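Local coordinates for protein polyketide cyclase / dehydrase and lipid transport (Nitrosospira multiformis, PDB 3P51) that is of unknown function but belongs to the Bet v 1-like superfamily, whose members commonly hold hydrophobic ligands between a curved sheet and a long helix, at residues S7-A12 with D103-V108; V108-S113 with S131-L136. All coordinates share one frame; numbering follows the deposited sequence.

In the fold
From the N terminus the chain lays down strand 3-10, passes through helix 14-21 and five further strands before coming back along strand 105-116 to pair with its own beginning: contact 1 closes this loop of 90 residues. Strand 105-116 then runs on, and after a short connection helix 120-139 doubles back over the sheet, so that contact 2 closes a much smaller loop of 17 residues. The two follow one another in series, neither nested nor crossed, and they share Val-108. Contact 1 joins the first and last strands; contact 2 lays the C-terminal helix on the last strand, and Ile-8 CD1 packs 3.3 Å from Leu-133 O where they meet.

Contact 1. Residues S7-A12 with D103-V108; sequences SIVVDA and DDTTFV
Backbone hydrogen bonds join Ile-8 to Val-108 and Val-10 to Thr-106, each pair bonded in both directions, as antiparallel partners. The straightest of the four runs from Val-10 N to Thr-106 O at 2.7 Å, with an N-H...O angle of 172°. Between them Val-9 faces Phe-107 as a non-hydrogen-bonded pair. Val-10 O accepts twice, from Thr-106 N at 3.0 Å and from Ala-12 N, the latter closing an inverse gamma turn centred on Asp-11 that ends the regular pairing.

Among side chains, Thr-106 OG1 donates to Ala-12 O over 2.8 Å, tilted 31° from the carbonyl plane; chi1 of -60° sets this hydroxyl beside its own backbone N, facing the turn. Thr-105 OG1 instead turns back to the syn side of Asp-103 OD1, 2.8 Å away and somewhat out of the carboxylate plane. The carboxylate of Asp-11 is held by a salt bridge to Arg-145.

Apolar contacts occupy both faces. On one, Ile-8 CG1 runs alongside Val-108 CB, while Val-10 CG2 meets Val-108 CG2 at 3.8 Å; helix 120-139 covers Ile-8 and Val-108. On the other, Ser-7 CB approaches Phe-107 CZ to 3.7 Å, and Val-9 CG2 lies more loosely at the ring's edge. Here a second subunit packs: its Phe-107 stacks on this Phe-107, and its Pro-99 O bonds to Ser-7 OG.

The pairing of the first and last strands in an antiparallel sheet of order 1-7-6-5-4-3-2 is that of the Bet v 1-like helix-grip fold.

Contact 2. Residues V108-S113 with S131-L136; sequences VEWSGS and SLLADL
Trp-110 reaches from strand 105-116 to the C-terminal helix, where Leu-132 and Leu-133 receive its six-membered ring. Its CB starts the side chain toward the helix, and a chi1 of -149°, well short of fully extended, helps carry the benzo half of the indole there. Past CG the two sides of the ring part company. On the pyrrole side NE1 bonds to the hydroxyl of Tyr-74. On the other side CE3 is met by Leu-133 CD2 at 3.8 Å, the methyl lying in the ring plane at the edge. Further out, CZ3 comes within 3.7 Å of Leu-132 CB, and CH2, at the far end, touches Leu-132 CD1 at 3.5 Å; CZ2 is farther from the same methyl. Tyr-129, about one turn earlier on the helix, also meets the indole, their planes about 30° apart. With an alanine here, the space against Leu-132 CD1 and Leu-133 CD2 is likely to be left unfilled and the Tyr-74 hydroxyl to lose its indole mate.

The other point of attachment is Val-108 CG1, which meets Leu-133 CD2 at 3.7 Å, the two side chains passing alongside one another and pointing opposite ways. One leucine methyl thus bridges Val-108 and Trp-110, while Leu-136 CD2 approaches the same valine methyl more loosely, at 4.2 Å.

The short axes of 108-113 and 131-136 run nearly antiparallel, at 164°, and approach to 10.1 Å. This apolar layer of a long C-terminal helix against a curved antiparallel sheet is characteristic of the helix-grip fold of Bet v 1-like proteins.

Contact 1. Residues S7-A12 with D103-V108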
# COMPACT_ATOMS: atom_id res chain seq x y z
N SER A 7 -4.40 -0.29 -18.36
CA SER A 7 -3.13 -0.99 -18.28
C SER A 7 -2.82 -1.73 -19.58
O SER A 7 -3.71 -2.04 -20.37
CB SER A 7 -3.15 -1.96 -17.10
OG SER A 7 -4.18 -2.93 -17.24
N ILE A 8 -1.53 -1.97 -19.80
CA ILE A 8 -1.05 -2.68 -20.98
C ILE A 8 0.21 -3.46 -20.62
O ILE A 8 0.86 -3.18 -19.60
CB ILE A 8 -0.63 -1.71 -22.09
CG1 ILE A 8 0.46 -0.78 -21.56
CG2 ILE A 8 -1.82 -0.92 -22.60
CD1 ILE A 8 1.09 0.09 -22.62
N VAL A 9 0.56 -4.44 -21.46
CA VAL A 9 1.85 -5.11 -21.38
C VAL A 9 2.76 -4.63 -22.51
O VAL A 9 2.36 -4.58 -23.66
CB VAL A 9 1.70 -6.63 -21.43
CG1 VAL A 9 3.08 -7.31 -21.56
CG2 VAL A 9 0.98 -7.11 -20.18
N VAL A 10 3.99 -4.27 -22.15
CA VAL A 10 4.95 -3.69 -23.09
C VAL A 10 6.11 -4.67 -23.28
O VAL A 10 6.70 -5.13 -22.30
CB VAL A 10 5.50 -2.36 -22.53
CG1 VAL A 10 6.63 -1.84 -23.36
CG2 VAL A 10 4.39 -1.31 -22.44
N ASP A 11 6.44 -5.00 -24.53
CA ASP A 11 7.50 -5.98 -24.81
C ASP A 11 8.91 -5.38 -24.69
O ASP A 11 9.62 -5.23 -25.69
CB ASP A 11 7.31 -6.66 -26.17
CG ASP A 11 8.22 -7.88 -26.35
OD1 ASP A 11 9.25 -7.98 -25.65
OD2 ASP A 11 7.90 -8.76 -27.19
N ALA A 12 9.30 -5.06 -23.46
CA ALA A 12 10.63 -4.57 -23.17
C ALA A 12 10.88 -4.76 -21.68
O ALA A 12 9.93 -4.80 -20.89
CB ALA A 12 10.76 -3.12 -23.53
N ASP A 103 8.96 -13.59 -19.05
CA ASP A 103 9.54 -13.24 -20.35
C ASP A 103 10.20 -11.86 -20.35
O ASP A 103 10.51 -11.32 -21.41
CB ASP A 103 8.49 -13.32 -21.45
CG ASP A 103 7.32 -12.40 -21.20
OD1 ASP A 103 7.37 -11.66 -20.20
OD2 ASP A 103 6.37 -12.42 -22.00
N ASP A 104 10.41 -11.30 -19.17
CA ASP A 104 11.18 -10.07 -19.06
C ASP A 104 10.50 -8.93 -19.81
O ASP A 104 11.15 -8.17 -20.52
CB ASP A 104 12.60 -10.30 -19.61
CG ASP A 104 13.57 -9.23 -19.17
OD1 ASP A 104 14.71 -9.19 -19.70
OD2 ASP A 104 13.20 -8.40 -18.30
N THR A 105 9.18 -8.83 -19.65
CA THR A 105 8.46 -7.70 -20.22
C THR A 105 7.98 -6.78 -19.09
O THR A 105 8.40 -6.93 -17.93
CB THR A 105 7.30 -8.17 -21.12
OG1 THR A 105 6.42 -9.03 -20.38
CG2 THR A 105 7.85 -8.96 -22.30
N THR A 106 7.12 -5.83 -19.43
CA THR A 106 6.69 -4.81 -18.48
C THR A 106 5.17 -4.63 -18.48
O THR A 106 4.56 -4.46 -19.52
CB THR A 106 7.33 -3.45 -18.78
OG1 THR A 106 8.75 -3.57 -18.70
CG2 THR A 106 6.88 -2.41 -17.79
N PHE A 107 4.59 -4.68 -17.28
CA PHE A 107 3.19 -4.32 -17.06
C PHE A 107 3.16 -2.85 -16.69
O PHE A 107 3.94 -2.40 -15.85
CB PHE A 107 2.63 -5.17 -15.91
CG PHE A 107 1.24 -4.80 -15.49
CD1 PHE A 107 0.14 -5.23 -16.22
CD2 PHE A 107 1.02 -4.03 -14.34
CE1 PHE A 107 -1.15 -4.89 -15.83
CE2 PHE A 107 -0.26 -3.69 -13.94
CZ PHE A 107 -1.36 -4.13 -14.68
N VAL A 108 2.29 -2.08 -17.34
CA VAL A 108 2.15 -0.66 -17.04
C VAL A 108 0.71 -0.35 -16.64
O VAL A 108 -0.21 -0.63 -17.39
CB VAL A 108 2.49 0.21 -18.28
CG1 VAL A 108 2.54 1.67 -17.88
CG2 VAL A 108 3.82 -0.23 -18.88

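Contact 2. Residues V108-S113 with S131-L136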
# COMPACT_ATOMS: atom_id res chain seq x y z
N VAL A 108 2.29 -2.08 -17.34
CA VAL A 108 2.15 -0.66 -17.04
C VAL A 108 0.71 -0.35 -16.64
O VAL A 108 -0.21 -0.63 -17.39
CB VAL A 108 2.49 0.21 -18.28
CG1 VAL A 108 2.54 1.67 -17.88
CG2 VAL A 108 3.82 -0.23 -18.88
N GLU A 109 0.52 0.25 -15.47
CA GLU A 109 -0.83 0.65 -15.07
C GLU A 109 -0.90 2.15 -14.82
O GLU A 109 0.05 2.76 -14.34
CB GLU A 109 -1.29 -0.12 -13.83
CG GLU A 109 -0.37 0.03 -12.64
CD GLU A 109 -0.82 -0.76 -11.43
OE1 GLU A 109 -1.95 -1.29 -11.45
OE2 GLU A 109 -0.04 -0.86 -10.46
N TRP A 110 -2.03 2.74 -15.17
CA TRP A 110 -2.25 4.17 -14.96
C TRP A 110 -3.64 4.34 -14.36
O TRP A 110 -4.64 3.95 -14.97
CB TRP A 110 -2.14 4.91 -16.29
CG TRP A 110 -1.62 6.31 -16.16
CD1 TRP A 110 -1.84 7.19 -15.14
CD2 TRP A 110 -0.77 6.99 -17.10
NE1 TRP A 110 -1.20 8.38 -15.39
CE2 TRP A 110 -0.53 8.28 -16.58
CE3 TRP A 110 -0.21 6.64 -18.33
CZ2 TRP A 110 0.26 9.22 -17.25
CZ3 TRP A 110 0.59 7.56 -18.99
CH2 TRP A 110 0.81 8.84 -18.45
N SER A 111 -3.69 4.91 -13.16
CA SER A 111 -4.94 5.18 -12.46
C SER A 111 -5.19 6.68 -12.36
O SER A 111 -4.26 7.48 -12.27
CB SER A 111 -4.90 4.61 -11.03
OG SER A 111 -4.33 3.31 -10.98
N GLY A 112 -6.47 7.05 -12.35
CA GLY A 112 -6.85 8.43 -12.16
C GLY A 112 -8.05 8.44 -11.25
O GLY A 112 -8.93 7.59 -11.35
N SER A 113 -8.10 9.40 -10.34
CA SER A 113 -9.28 9.55 -9.52
C SER A 113 -9.49 11.00 -9.17
O SER A 113 -8.52 11.77 -9.06
CB SER A 113 -9.18 8.68 -8.26
OG SER A 113 -8.09 9.08 -7.45
N SER A 131 -4.51 6.51 -25.05
CA SER A 131 -3.62 7.07 -26.07
C SER A 131 -2.18 7.15 -25.58
O SER A 131 -1.26 6.78 -26.30
CB SER A 131 -4.09 8.45 -26.51
OG SER A 131 -3.09 9.09 -27.29
N LEU A 132 -1.98 7.64 -24.36
CA LEU A 132 -0.64 7.73 -23.79
C LEU A 132 0.01 6.34 -23.69
O LEU A 132 1.16 6.15 -24.08
CB LEU A 132 -0.68 8.39 -22.40
CG LEU A 132 -1.26 9.81 -22.31
CD1 LEU A 132 -1.36 10.25 -20.86
CD2 LEU A 132 -0.41 10.80 -23.09
N LEU A 133 -0.74 5.38 -23.17
CA LEU A 133 -0.23 4.02 -23.06
C LEU A 133 0.05 3.40 -24.43
O LEU A 133 1.04 2.69 -24.60
CB LEU A 133 -1.21 3.14 -22.27
CG LEU A 133 -1.34 3.47 -20.79
CD1 LEU A 133 -2.46 2.68 -20.14
CD2 LEU A 133 -0.03 3.22 -20.06
N ALA A 134 -0.82 3.67 -25.39
CA ALA A 134 -0.65 3.16 -26.75
C ALA A 134 0.65 3.65 -27.40
O ALA A 134 1.32 2.89 -28.11
CB ALA A 134 -1.85 3.52 -27.62
N ASP A 135 1.01 4.90 -27.15
CA ASP A 135 2.32 5.42 -27.58
C ASP A 135 3.46 4.62 -26.93
O ASP A 135 4.44 4.26 -27.58
CB ASP A 135 2.46 6.90 -27.21
CG ASP A 135 1.77 7.82 -28.20
OD1 ASP A 135 1.36 7.33 -29.28
OD2 ASP A 135 1.63 9.03 -27.91
N LEU A 136 3.32 4.36 -25.64
CA LEU A 136 4.38 3.67 -24.90
C LEU A 136 4.59 2.27 -25.46
O LEU A 136 5.72 1.84 -25.68
CB LEU A 136 4.05 3.64 -23.40
CG LEU A 136 5.18 3.20 -22.47
CD1 LEU A 136 6.45 3.97 -22.79
CD2 LEU A 136 4.76 3.43 -21.02